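Local coordinates for protein 3-dehydroquinate dehydratase (Clostridium difficile, PDB 4H3D) that catalyses the cis-dehydration of 3-dehydroquinate to 3-dehydroshikimate in the chorismate pathway, through an imine formed between substrate and an active-site lysine, at residues K31-I35 / V68-L72; S97-Y101 / D118-M123; V140-S145 / A170-K174. All blocks are in the same frame, centred on the assembly; numbering follows the deposited sequence.

Contact 1: residues K31-I35 / V68-L72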
ATOM      1  N   LYS B  31      33.479   2.619  13.258  1.00 33.79           N
ATOM      2  CA  LYS B  31      33.790   3.467  12.086  1.00 35.40           C
ATOM      3  C   LYS B  31      33.882   2.700  10.758  1.00 35.25           C
ATOM      4  O   LYS B  31      33.349   3.145   9.739  1.00 33.14           O
ATOM      5  CB  LYS B  31      35.094   4.247  12.312  1.00 36.42           C
ATOM      6  CG  LYS B  31      35.365   5.301  11.239  1.00 41.43           C
ATOM      7  CD  LYS B  31      36.396   6.342  11.702  1.00 46.16           C
ATOM      8  CE  LYS B  31      37.801   5.829  11.659  1.00 52.95           C
ATOM      9  NZ  LYS B  31      38.279   5.704  10.265  1.00 56.86           N
ATOM     10  N   LYS B  32      34.564   1.567  10.781  1.00 36.30           N
ATOM     11  CA  LYS B  32      34.738   0.746   9.591  1.00 38.04           C
ATOM     12  C   LYS B  32      33.387   0.309   9.002  1.00 36.62           C
ATOM     13  O   LYS B  32      33.150   0.446   7.801  1.00 36.32           O
ATOM     14  CB  LYS B  32      35.582  -0.484   9.933  1.00 40.74           C
ATOM     15  CG  LYS B  32      35.747  -1.473   8.800  1.00 47.33           C
ATOM     16  CD  LYS B  32      36.520  -2.718   9.239  1.00 53.35           C
ATOM     17  CE  LYS B  32      36.583  -3.748   8.113  1.00 58.61           C
ATOM     18  NZ  LYS B  32      37.321  -4.986   8.509  1.00 65.26           N
ATOM     19  N   ASP B  33      32.511  -0.204   9.858  1.00 35.56           N
ATOM     20  CA  ASP B  33      31.210  -0.712   9.427  1.00 35.59           C
ATOM     21  C   ASP B  33      30.294   0.412   8.908  1.00 33.35           C
ATOM     22  O   ASP B  33      29.597   0.237   7.911  1.00 34.62           O
ATOM     23  CB  ASP B  33      30.538  -1.496  10.568  1.00 35.04           C
ATOM     24  CG  ASP B  33      31.284  -2.809  10.915  1.00 42.05           C
ATOM     25  OD1 ASP B  33      32.297  -3.122  10.257  1.00 38.96           O
ATOM     26  OD2 ASP B  33      30.853  -3.517  11.849  1.00 42.66           O
ATOM     27  N   ILE B  34      30.323   1.557   9.586  1.00 31.20           N
ATOM     28  CA  ILE B  34      29.544   2.742   9.191  1.00 30.32           C
ATOM     29  C   ILE B  34      29.930   3.197   7.778  1.00 31.75           C
ATOM     30  O   ILE B  34      29.064   3.429   6.924  1.00 31.26           O
ATOM     31  CB  ILE B  34      29.753   3.876  10.223  1.00 29.12           C
ATOM     32  CG1 ILE B  34      29.045   3.502  11.532  1.00 29.49           C
ATOM     33  CG2 ILE B  34      29.218   5.218   9.714  1.00 26.38           C
ATOM     34  CD1 ILE B  34      29.400   4.373  12.700  1.00 28.85           C
ATOM     35  N   ILE B  35      31.228   3.295   7.524  1.00 33.58           N
ATOM     36  CA  ILE B  35      31.713   3.710   6.212  1.00 35.84           C
ATOM     37  C   ILE B  35      31.365   2.664   5.160  1.00 38.00           C
ATOM     38  O   ILE B  35      30.988   3.008   4.042  1.00 38.93           O
ATOM     39  CB  ILE B  35      33.244   3.988   6.228  1.00 38.20           C
ATOM     40  CG1 ILE B  35      33.556   5.153   7.181  1.00 38.48           C
ATOM     41  CG2 ILE B  35      33.755   4.289   4.821  1.00 39.40           C
ATOM     42  CD1 ILE B  35      32.716   6.409   6.933  1.00 43.29           C
ATOM     43  N   VAL B  68      33.994  10.121  12.729  1.00 25.50           N
ATOM     44  CA  VAL B  68      33.169   9.310  11.826  1.00 25.75           C
ATOM     45  C   VAL B  68      32.362  10.221  10.906  1.00 25.57           C
ATOM     46  O   VAL B  68      32.299  10.013   9.692  1.00 25.69           O
ATOM     47  CB  VAL B  68      32.223   8.368  12.597  1.00 25.57           C
ATOM     48  CG1 VAL B  68      31.291   7.641  11.633  1.00 27.72           C
ATOM     49  CG2 VAL B  68      33.023   7.384  13.414  1.00 25.60           C
ATOM     50  N   LEU B  69      31.781  11.255  11.483  1.00 24.01           N
ATOM     51  CA  LEU B  69      30.984  12.206  10.716  1.00 24.50           C
ATOM     52  C   LEU B  69      31.788  12.820   9.557  1.00 27.62           C
ATOM     53  O   LEU B  69      31.257  12.944   8.442  1.00 24.86           O
ATOM     54  CB  LEU B  69      30.471  13.295  11.631  1.00 23.85           C
ATOM     55  CG  LEU B  69      29.509  14.306  11.038  1.00 26.51           C
ATOM     56  CD1 LEU B  69      28.297  13.594  10.446  1.00 28.73           C
ATOM     57  CD2 LEU B  69      29.108  15.325  12.116  1.00 25.71           C
ATOM     58  N   TYR B  70      33.056  13.192   9.829  1.00 29.57           N
ATOM     59  CA  TYR B  70      33.955  13.759   8.796  1.00 33.11           C
ATOM     60  C   TYR B  70      34.090  12.815   7.634  1.00 30.85           C
ATOM     61  O   TYR B  70      33.925  13.206   6.483  1.00 30.37           O
ATOM     62  CB  TYR B  70      35.416  13.961   9.271  1.00 35.68           C
ATOM     63  CG  TYR B  70      35.698  14.707  10.542  1.00 42.01           C
ATOM     64  CD1 TYR B  70      34.812  15.650  11.060  1.00 47.13           C
ATOM     65  CD2 TYR B  70      36.960  14.545  11.175  1.00 49.71           C
ATOM     66  CE1 TYR B  70      35.131  16.350  12.237  1.00 50.27           C
ATOM     67  CE2 TYR B  70      37.288  15.233  12.314  1.00 51.04           C
ATOM     68  CZ  TYR B  70      36.383  16.136  12.852  1.00 51.34           C
ATOM     69  OH  TYR B  70      36.735  16.812  13.990  1.00 45.66           O
ATOM     70  N   GLU B  71      34.461  11.575   7.942  1.00 30.07           N
ATOM     71  CA  GLU B  71      34.649  10.566   6.915  1.00 34.26           C
ATOM     72  C   GLU B  71      33.367  10.261   6.167  1.00 33.47           C
ATOM     73  O   GLU B  71      33.350  10.222   4.951  1.00 33.30           O
ATOM     74  CB  GLU B  71      35.211   9.282   7.505  1.00 35.53           C
ATOM     75  CG  GLU B  71      36.628   9.419   7.972  1.00 46.44           C
ATOM     76  CD  GLU B  71      37.330   8.084   8.130  1.00 55.93           C
ATOM     77  OE1 GLU B  71      36.932   7.117   7.431  1.00 60.55           O
ATOM     78  OE2 GLU B  71      38.292   8.012   8.928  1.00 58.31           O
ATOM     79  N   LEU B  72      32.298  10.045   6.917  1.00 33.50           N
ATOM     80  CA  LEU B  72      31.011   9.755   6.344  1.00 33.47           C
ATOM     81  C   LEU B  72      30.623  10.854   5.345  1.00 34.73           C
ATOM     82  O   LEU B  72      30.230  10.569   4.211  1.00 33.29           O
ATOM     83  CB  LEU B  72      29.980   9.649   7.472  1.00 33.04           C
ATOM     84  CG  LEU B  72      28.533   9.302   7.145  1.00 35.32           C
ATOM     85  CD1 LEU B  72      28.438   7.998   6.381  1.00 34.06           C
ATOM     86  CD2 LEU B  72      27.737   9.216   8.468  1.00 34.09           C
TER
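Lys-31 and Val-68 run past each other in opposite directions, the aliphatic part of the lysine lying along the valine branch CG2, with Lys-31 CG 3.8 Å from Val-68 CG2. Beyond that the lysine chain is bent at its last two torsions. Its side chain and that of Glu-71 cross at about a right angle, bringing Lys-31 NZ into a salt bridge with Glu-71 OE2 at 2.7 Å, reached from above the carboxylate plane, 37° out of it. The two segments belong to helices 31-41 and 62-76, successive helices on the outside of the TIM barrel; their local axes approach to 10.2 Å and run nearly parallel, 27° apart. On the barrel side of the salt bridge the packing is apolar. Ile-34 and Val-68 meet crosswise, Ile-34 CG2 lying 3.7 Å from Val-68 CG1, and both residues also rest on Trp-51 of strand 48-52 and on Phe-56. Ile-35, one turn on from Lys-31, reaches the backbone of the other helix with its CD1, which lies 3.7 Å from Leu-72 N and beside Glu-71 CB. Ile-34 and Leu-72 both touch Ile-26 of strand 21-26.

Contact 2: residues S97-Y101 / D118-M123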
ATOM      1  N   SER B  97      23.125  10.309  29.427  1.00 29.76           N
ATOM      2  CA  SER B  97      22.473  11.303  30.229  1.00 30.27           C
ATOM      3  C   SER B  97      21.730  12.311  29.373  1.00 29.94           C
ATOM      4  O   SER B  97      21.963  12.443  28.166  1.00 26.99           O
ATOM      5  CB  SER B  97      23.480  12.047  31.125  1.00 33.29           C
ATOM      6  OG  SER B  97      24.299  12.925  30.363  1.00 27.79           O
ATOM      7  N   ARG B  98      20.826  13.013  30.030  0.50 30.73           N
ATOM      8  CA  ARG B  98      20.037  14.074  29.447  0.50 31.39           C
ATOM      9  C   ARG B  98      20.964  15.205  28.986  0.50 30.18           C
ATOM     10  O   ARG B  98      20.813  15.752  27.889  0.50 27.49           O
ATOM     11  CB  ARG B  98      19.071  14.548  30.534  0.50 34.35           C
ATOM     12  CG  ARG B  98      18.265  15.768  30.262  0.50 36.75           C
ATOM     13  CD  ARG B  98      17.120  15.777  31.265  0.50 40.05           C
ATOM     14  NE  ARG B  98      16.363  14.543  31.097  0.50 37.89           N
ATOM     15  CZ  ARG B  98      15.335  14.422  30.267  0.50 29.79           C
ATOM     16  NH1 ARG B  98      14.932  15.475  29.585  0.50 22.96           N
ATOM     17  NH2 ARG B  98      14.705  13.258  30.135  0.50 21.94           N
ATOM     18  N   ASP B  99      21.934  15.532  29.830  1.00 29.83           N
ATOM     19  CA  ASP B  99      22.910  16.564  29.517  1.00 30.51           C
ATOM     20  C   ASP B  99      23.755  16.170  28.308  1.00 26.88           C
ATOM     21  O   ASP B  99      24.029  17.012  27.456  1.00 25.92           O
ATOM     22  CB  ASP B  99      23.808  16.861  30.722  1.00 32.75           C
ATOM     23  CG  ASP B  99      23.096  17.677  31.796  1.00 38.13           C
ATOM     24  OD1 ASP B  99      22.071  18.327  31.495  1.00 40.59           O
ATOM     25  OD2 ASP B  99      23.570  17.673  32.936  1.00 40.13           O
ATOM     26  N   TYR B 100      24.161  14.900  28.220  1.00 25.70           N
ATOM     27  CA  TYR B 100      24.969  14.484  27.076  1.00 23.61           C
ATOM     28  C   TYR B 100      24.126  14.450  25.800  1.00 23.55           C
ATOM     29  O   TYR B 100      24.622  14.747  24.734  1.00 21.60           O
ATOM     30  CB  TYR B 100      25.681  13.142  27.285  1.00 23.85           C
ATOM     31  CG  TYR B 100      26.635  12.848  26.134  1.00 22.44           C
ATOM     32  CD1 TYR B 100      27.750  13.660  25.914  1.00 27.32           C
ATOM     33  CD2 TYR B 100      26.410  11.793  25.259  1.00 27.65           C
ATOM     34  CE1 TYR B 100      28.612  13.426  24.852  1.00 27.39           C
ATOM     35  CE2 TYR B 100      27.271  11.547  24.198  1.00 23.82           C
ATOM     36  CZ  TYR B 100      28.376  12.372  24.005  1.00 25.27           C
ATOM     37  OH  TYR B 100      29.237  12.132  22.959  1.00 23.37           O
ATOM     38  N   TYR B 101      22.850  14.097  25.918  1.00 24.33           N
ATOM     39  CA  TYR B 101      21.969  14.064  24.752  1.00 23.62           C
ATOM     40  C   TYR B 101      21.920  15.449  24.123  1.00 22.62           C
ATOM     41  O   TYR B 101      22.016  15.592  22.910  1.00 19.85           O
ATOM     42  CB  TYR B 101      20.570  13.609  25.162  1.00 24.04           C
ATOM     43  CG  TYR B 101      19.543  13.574  24.065  1.00 22.56           C
ATOM     44  CD1 TYR B 101      19.370  12.448  23.277  1.00 25.38           C
ATOM     45  CD2 TYR B 101      18.699  14.659  23.847  1.00 24.25           C
ATOM     46  CE1 TYR B 101      18.393  12.417  22.270  1.00 22.44           C
ATOM     47  CE2 TYR B 101      17.735  14.637  22.862  1.00 24.12           C
ATOM     48  CZ  TYR B 101      17.586  13.512  22.073  1.00 26.16           C
ATOM     49  OH  TYR B 101      16.613  13.499  21.098  1.00 22.04           O
ATOM     50  N   ASP B 118      17.241  14.504  14.648  1.00 19.71           N
ATOM     51  CA  ASP B 118      15.982  13.993  15.204  1.00 23.38           C
ATOM     52  C   ASP B 118      16.038  14.149  16.720  1.00 23.55           C
ATOM     53  O   ASP B 118      16.935  13.601  17.372  1.00 27.72           O
ATOM     54  CB  ASP B 118      15.759  12.525  14.772  1.00 25.07           C
ATOM     55  CG  ASP B 118      14.529  11.862  15.438  1.00 27.77           C
ATOM     56  OD1 ASP B 118      14.387  11.967  16.671  1.00 24.21           O
ATOM     57  OD2 ASP B 118      13.754  11.164  14.732  1.00 27.02           O
ATOM     58  N   VAL B 119      15.113  14.941  17.268  1.00 22.43           N
ATOM     59  CA  VAL B 119      15.028  15.129  18.708  1.00 22.86           C
ATOM     60  C   VAL B 119      13.670  14.586  19.207  1.00 21.87           C
ATOM     61  O   VAL B 119      12.646  14.786  18.583  1.00 21.85           O
ATOM     62  CB  VAL B 119      15.253  16.613  19.122  1.00 23.33           C
ATOM     63  CG1 VAL B 119      16.569  17.137  18.517  1.00 29.41           C
ATOM     64  CG2 VAL B 119      14.134  17.470  18.697  1.00 26.57           C
ATOM     65  N   GLU B 120      13.685  13.908  20.341  1.00 21.29           N
ATOM     66  CA  GLU B 120      12.488  13.267  20.875  1.00 20.30           C
ATOM     67  C   GLU B 120      11.605  14.194  21.716  1.00 20.74           C
ATOM     68  O   GLU B 120      12.088  14.820  22.659  1.00 20.76           O
ATOM     69  CB  GLU B 120      12.921  12.056  21.701  1.00 20.87           C
ATOM     70  CG  GLU B 120      13.499  10.977  20.860  1.00 24.18           C
ATOM     71  CD  GLU B 120      14.365  10.004  21.637  1.00 31.71           C
ATOM     72  OE1 GLU B 120      14.523  10.183  22.867  1.00 33.75           O
ATOM     73  OE2 GLU B 120      14.896   9.070  21.007  1.00 24.55           O
ATOM     74  N   LEU B 121      10.310  14.254  21.371  1.00 20.17           N
ATOM     75  CA  LEU B 121       9.308  15.041  22.114  1.00 19.31           C
ATOM     76  C   LEU B 121       9.378  14.783  23.636  1.00 20.41           C
ATOM     77  O   LEU B 121       9.263  15.700  24.452  1.00 21.74           O
ATOM     78  CB  LEU B 121       7.908  14.673  21.625  1.00 21.04           C
ATOM     79  CG  LEU B 121       6.733  15.431  22.246  1.00 20.93           C
ATOM     80  CD1 LEU B 121       6.833  16.928  21.953  1.00 22.76           C
ATOM     81  CD2 LEU B 121       5.413  14.865  21.755  1.00 20.61           C
ATOM     82  N   PHE B 122       9.575  13.528  23.985  1.00 19.33           N
ATOM     83  CA  PHE B 122       9.560  13.074  25.361  1.00 19.99           C
ATOM     84  C   PHE B 122      10.711  13.632  26.236  1.00 20.11           C
ATOM     85  O   PHE B 122      10.649  13.562  27.458  1.00 18.91           O
ATOM     86  CB  PHE B 122       9.521  11.521  25.386  1.00 20.78           C
ATOM     87  CG  PHE B 122       8.845  10.948  26.602  1.00 24.56           C
ATOM     88  CD1 PHE B 122       7.476  11.132  26.790  1.00 27.60           C
ATOM     89  CD2 PHE B 122       9.538  10.182  27.517  1.00 25.90           C
ATOM     90  CE1 PHE B 122       6.826  10.601  27.879  1.00 28.93           C
ATOM     91  CE2 PHE B 122       8.896   9.647  28.621  1.00 28.58           C
ATOM     92  CZ  PHE B 122       7.537   9.855  28.808  1.00 30.74           C
ATOM     93  N   MET B 123      11.748  14.173  25.598  0.60 20.43           N
ATOM     94  CA  MET B 123      12.858  14.797  26.330  0.60 21.57           C
ATOM     95  C   MET B 123      12.400  16.056  27.077  0.60 23.09           C
ATOM     96  O   MET B 123      13.055  16.497  28.017  0.60 24.07           O
ATOM     97  CB  MET B 123      14.014  15.127  25.377  0.60 20.89           C
ATOM     98  CG  MET B 123      14.693  13.898  24.821  0.60 21.07           C
ATOM     99  SD  MET B 123      15.523  12.945  26.099  0.60 31.06           S
ATOM    100  CE  MET B 123      16.754  14.118  26.644  0.60 24.56           C
TER
HETATM  101  O   HOH W   1      12.494  12.109  28.966  1.00 24.08           O
HETATM  102  O   HOH W   2      16.492  11.696  19.366  1.00 22.45           O
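Met-123 lays its thioether over one face of the Tyr-101 ring, SD 4.3 Å from the ring centroid and 14° off the ring normal, a Met-aromatic contact. Bends at chi2 and chi3 fold the methionine back along the ring, and its methyl CE comes 3.4 Å from Tyr-101 CD2. The same methyl also sits over a face of the Arg-98 guanidinium, near its rim. Arg-98 NH1 donates to Met-123 O at 2.7 Å; the acceptor lies 6° from the guanidinium plane and is met on a lone pair, although the angle at hydrogen is a bent 138°. Water 1 makes a second link, accepting from Arg-98 NH2 and donating to Phe-122 O. Arg-98 and Met-123 each have two conformers, so their part describes one arrangement of several. At the far end of the ring, Glu-120 N donates to Tyr-101 OH over 3.1 Å, and water 2, bonded to Asp-118 O, lies too close to that hydroxyl (2.5 Å) to carry weight. The contact ties the helix start in the beta-alpha-beta unit of strand 81-84, helix 98-110 and strand 116-120 to the C-terminal end of that last strand. The Glu-120 N-H thus fixes where the buried tyrosine ends on the strand, while Asp-118 and Glu-120, the latter also accepting from Ser-87 N, form salt bridges that probably help position the substrate-binding Arg-86.

Contact 3: residues V140-S145 / A170-K174. With SHL (5-hydroxy-6-methyl-4-oxo-4H-pyran-2-carboxylic acid), chain I.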
ATOM      1  N   VAL B 140      20.144  23.928  10.471  1.00 22.63           N
ATOM      2  CA  VAL B 140      19.902  22.511  10.522  1.00 22.05           C
ATOM      3  C   VAL B 140      18.397  22.314  10.708  1.00 22.75           C
ATOM      4  O   VAL B 140      17.791  22.989  11.528  1.00 24.60           O
ATOM      5  CB  VAL B 140      20.668  21.874  11.698  1.00 19.94           C
ATOM      6  CG1 VAL B 140      20.300  20.363  11.864  1.00 18.31           C
ATOM      7  CG2 VAL B 140      22.147  22.063  11.505  1.00 20.00           C
ATOM      8  N   LYS B 141      17.800  21.408   9.931  1.00 22.80           N
ATOM      9  CA  LYS B 141      16.378  21.107  10.047  1.00 23.62           C
ATOM     10  C   LYS B 141      16.119  20.132  11.189  1.00 22.67           C
ATOM     11  O   LYS B 141      16.951  19.283  11.518  1.00 21.41           O
ATOM     12  CB  LYS B 141      15.824  20.553   8.732  1.00 23.59           C
ATOM     13  CG  LYS B 141      16.074  21.437   7.539  1.00 27.32           C
ATOM     14  CD  LYS B 141      15.522  22.851   7.710  1.00 31.82           C
ATOM     15  CE  LYS B 141      15.797  23.669   6.456  1.00 40.02           C
ATOM     16  NZ  LYS B 141      15.437  25.096   6.621  1.00 41.29           N
ATOM     17  N   VAL B 142      14.952  20.243  11.807  1.00 22.09           N
ATOM     18  CA  VAL B 142      14.681  19.411  12.956  1.00 20.66           C
ATOM     19  C   VAL B 142      13.443  18.555  12.802  1.00 20.88           C
ATOM     20  O   VAL B 142      12.377  19.028  12.419  1.00 22.20           O
ATOM     21  CB  VAL B 142      14.543  20.255  14.234  1.00 20.79           C
ATOM     22  CG1 VAL B 142      14.230  19.352  15.467  1.00 20.44           C
ATOM     23  CG2 VAL B 142      15.830  21.047  14.481  1.00 21.95           C
ATOM     24  N   ILE B 143      13.632  17.274  13.068  1.00 22.44           N
ATOM     25  CA  ILE B 143      12.551  16.324  13.175  1.00 22.02           C
ATOM     26  C   ILE B 143      12.323  16.198  14.687  1.00 20.95           C
ATOM     27  O   ILE B 143      13.283  16.001  15.427  1.00 20.85           O
ATOM     28  CB  ILE B 143      12.960  14.914  12.637  1.00 21.33           C
ATOM     29  CG1 ILE B 143      13.028  14.902  11.116  1.00 21.79           C
ATOM     30  CG2 ILE B 143      11.966  13.851  13.094  1.00 21.71           C
ATOM     31  CD1 ILE B 143      13.529  13.581  10.549  1.00 22.87           C
ATOM     32  N   ILE B 144      11.088  16.391  15.157  1.00 21.27           N
ATOM     33  CA  ILE B 144      10.776  16.103  16.557  1.00 20.53           C
ATOM     34  C   ILE B 144       9.978  14.811  16.464  1.00 20.13           C
ATOM     35  O   ILE B 144       8.996  14.740  15.746  1.00 21.19           O
ATOM     36  CB  ILE B 144       9.994  17.211  17.253  1.00 21.19           C
ATOM     37  CG1 ILE B 144      10.820  18.498  17.274  1.00 22.95           C
ATOM     38  CG2 ILE B 144       9.596  16.765  18.676  1.00 21.71           C
ATOM     39  CD1 ILE B 144      10.155  19.706  18.009  1.00 20.21           C
ATOM     40  N   SER B 145      10.428  13.777  17.144  1.00 20.05           N
ATOM     41  CA  SER B 145       9.794  12.480  17.021  1.00 19.49           C
ATOM     42  C   SER B 145       9.171  11.957  18.299  1.00 18.84           C
ATOM     43  O   SER B 145       9.536  12.357  19.408  1.00 18.92           O
ATOM     44  CB  SER B 145      10.821  11.451  16.518  1.00 21.17           C
ATOM     45  OG  SER B 145      11.845  11.235  17.478  1.00 22.43           O
ATOM     46  N   ALA B 170       9.301  22.097  15.283  1.00 22.81           N
ATOM     47  CA  ALA B 170       9.804  21.028  14.407  1.00 22.28           C
ATOM     48  C   ALA B 170       9.600  21.446  12.957  1.00 24.05           C
ATOM     49  O   ALA B 170       8.552  21.963  12.607  1.00 23.79           O
ATOM     50  CB  ALA B 170       9.067  19.721  14.652  1.00 22.04           C
ATOM     51  N   ASP B 171      10.605  21.242  12.121  1.00 21.96           N
ATOM     52  CA  ASP B 171      10.427  21.445  10.706  1.00 22.78           C
ATOM     53  C   ASP B 171       9.618  20.257  10.171  1.00 22.43           C
ATOM     54  O   ASP B 171       8.852  20.406   9.217  1.00 21.40           O
ATOM     55  CB  ASP B 171      11.785  21.517  10.008  1.00 22.71           C
ATOM     56  CG  ASP B 171      12.601  22.712  10.457  1.00 27.77           C
ATOM     57  OD1 ASP B 171      12.331  23.826   9.973  1.00 25.36           O
ATOM     58  OD2 ASP B 171      13.526  22.531  11.278  1.00 26.38           O
ATOM     59  N   LEU B 172       9.786  19.088  10.820  1.00 20.55           N
ATOM     60  CA  LEU B 172       9.161  17.837  10.396  1.00 20.11           C
ATOM     61  C   LEU B 172       8.715  16.978  11.581  1.00 19.32           C
ATOM     62  O   LEU B 172       9.507  16.193  12.125  1.00 19.93           O
ATOM     63  CB  LEU B 172      10.157  17.012   9.545  1.00 21.46           C
ATOM     64  CG  LEU B 172      10.634  17.604   8.216  1.00 24.05           C
ATOM     65  CD1 LEU B 172      11.816  16.786   7.654  1.00 26.27           C
ATOM     66  CD2 LEU B 172       9.490  17.700   7.198  1.00 21.46           C
ATOM     67  N   PRO B 173       7.463  17.151  12.021  1.00 20.11           N
ATOM     68  CA  PRO B 173       6.910  16.287  13.053  1.00 18.95           C
ATOM     69  C   PRO B 173       6.919  14.835  12.596  1.00 20.22           C
ATOM     70  O   PRO B 173       6.589  14.552  11.436  1.00 19.56           O
ATOM     71  CB  PRO B 173       5.473  16.763  13.176  1.00 20.33           C
ATOM     72  CG  PRO B 173       5.475  18.151  12.722  1.00 22.61           C
ATOM     73  CD  PRO B 173       6.543  18.234  11.659  1.00 19.39           C
ATOM     74  N   LYS B 174       7.277  13.918  13.496  1.00 18.43           N
ATOM     75  CA  LYS B 174       7.325  12.511  13.159  1.00 17.88           C
ATOM     76  C   LYS B 174       6.698  11.673  14.245  1.00 19.27           C
ATOM     77  O   LYS B 174       7.005  11.854  15.431  1.00 18.54           O
ATOM     78  CB  LYS B 174       8.773  12.044  12.986  1.00 18.29           C
ATOM     79  CG  LYS B 174       8.914  10.510  12.762  1.00 17.63           C
ATOM     80  CD  LYS B 174      10.347  10.092  12.671  1.00 20.20           C
ATOM     81  CE  LYS B 174      10.454   8.584  12.460  1.00 22.82           C
ATOM     82  NZ  LYS B 174      11.876   8.117  12.424  1.00 27.52           N
TER
HETATM   83  OAD SHL I 302      11.383   2.538   9.818  1.00 37.96           O
HETATM   84  CAH SHL I 302      11.089   2.300  11.017  1.00 43.51           C
HETATM   85  OAA SHL I 302      10.720   1.153  11.377  1.00 41.03           O
HETATM   86  CAK SHL I 302      11.188   3.377  11.980  1.00 39.73           C
HETATM   87  OAG SHL I 302      11.608   4.668  11.513  1.00 36.68           O
HETATM   88  CAF SHL I 302      11.900   5.673  12.457  1.00 38.55           C
HETATM   89  CAL SHL I 302      12.425   6.843  12.018  1.00 38.12           C
HETATM   90  CAJ SHL I 302      11.732   5.366  13.762  1.00 40.48           C
HETATM   91  OAC SHL I 302      12.021   6.278  14.687  1.00 37.58           O
HETATM   92  CAI SHL I 302      11.265   4.144  14.155  1.00 39.11           C
HETATM   93  CAE SHL I 302      10.991   3.166  13.283  1.00 38.84           C
HETATM   94  OAB SHL I 302      11.074   3.894  15.442  1.00 38.37           O
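Strands 141-148 and 172-177 run parallel here, their local axes 4.8 Å apart at an angle of 22°, with Ser-145 paired with Lys-174 toward the C-terminal end of the segments. Lys-174 N donates to Ile-144 O at 2.9 Å and Leu-172 N to Val-142 O at 3.0 Å, whereas the Ile-144 N to Leu-172 O bond between them is weak. Toward the N-terminal end a side chain takes over: Asp-171 OD2 accepts from Val-142 N at 2.7 Å, on the anti side of the carboxylate. His-136 also bonds OD2 and Arg-6 forms a salt bridge with OD1, so this buried carboxylate is held by three groups. Ile-143, Leu-172 and Lys-174 share the sheet face that carries the active site, Ile-143 CG2 lying 3.7 Å from Lys-174 CB. From there the lysine is extended throughout (chi1 174°, every later torsion close to 180°), which carries NZ away from the strand pair to a covalent bond of 1.4 Å with CAL of the bound pyranone. This is the lysine that forms the Schiff base with substrate. Ile-144 points to the opposite face, where its CG1 is 3.4 Å from CB of Ala-170 in the loop leading to strand 172-177, tighter than usual van der Waals contact. The unit is a beta-alpha-beta crossover of the TIM barrel: Pro-173 and Ile-144 pack against helix 155-167, Val-142 and Ile-144 against helix 125-137, and strand 116-120 flanks strand 141-148 on the side away from strand 172-177.

In the fold
The three contacts follow one another along the chain and sample different parts of one TIM barrel. Contacts 2 and 3 touch, their centres 13 Å apart, because strands 116-120 and 141-148 are neighbours in the sheet: Asp-118 OD1 lies 2.8 Å from Ser-145 OG, and Val-119 N is 2.8 Å from Ile-143 O. Contact 2 reaches the catalytic pocket directly through Asp-118, whose side chain is about 4 Å from that of Lys-174 and about 5 Å from the ligand. Contact 1 stands apart, its centre 23 Å from that of contact 2 and 24 Å from that of contact 3. It comes close to the substrate-binding residue Trp-51, whose side chain is about 4 Å from that of Ile-34.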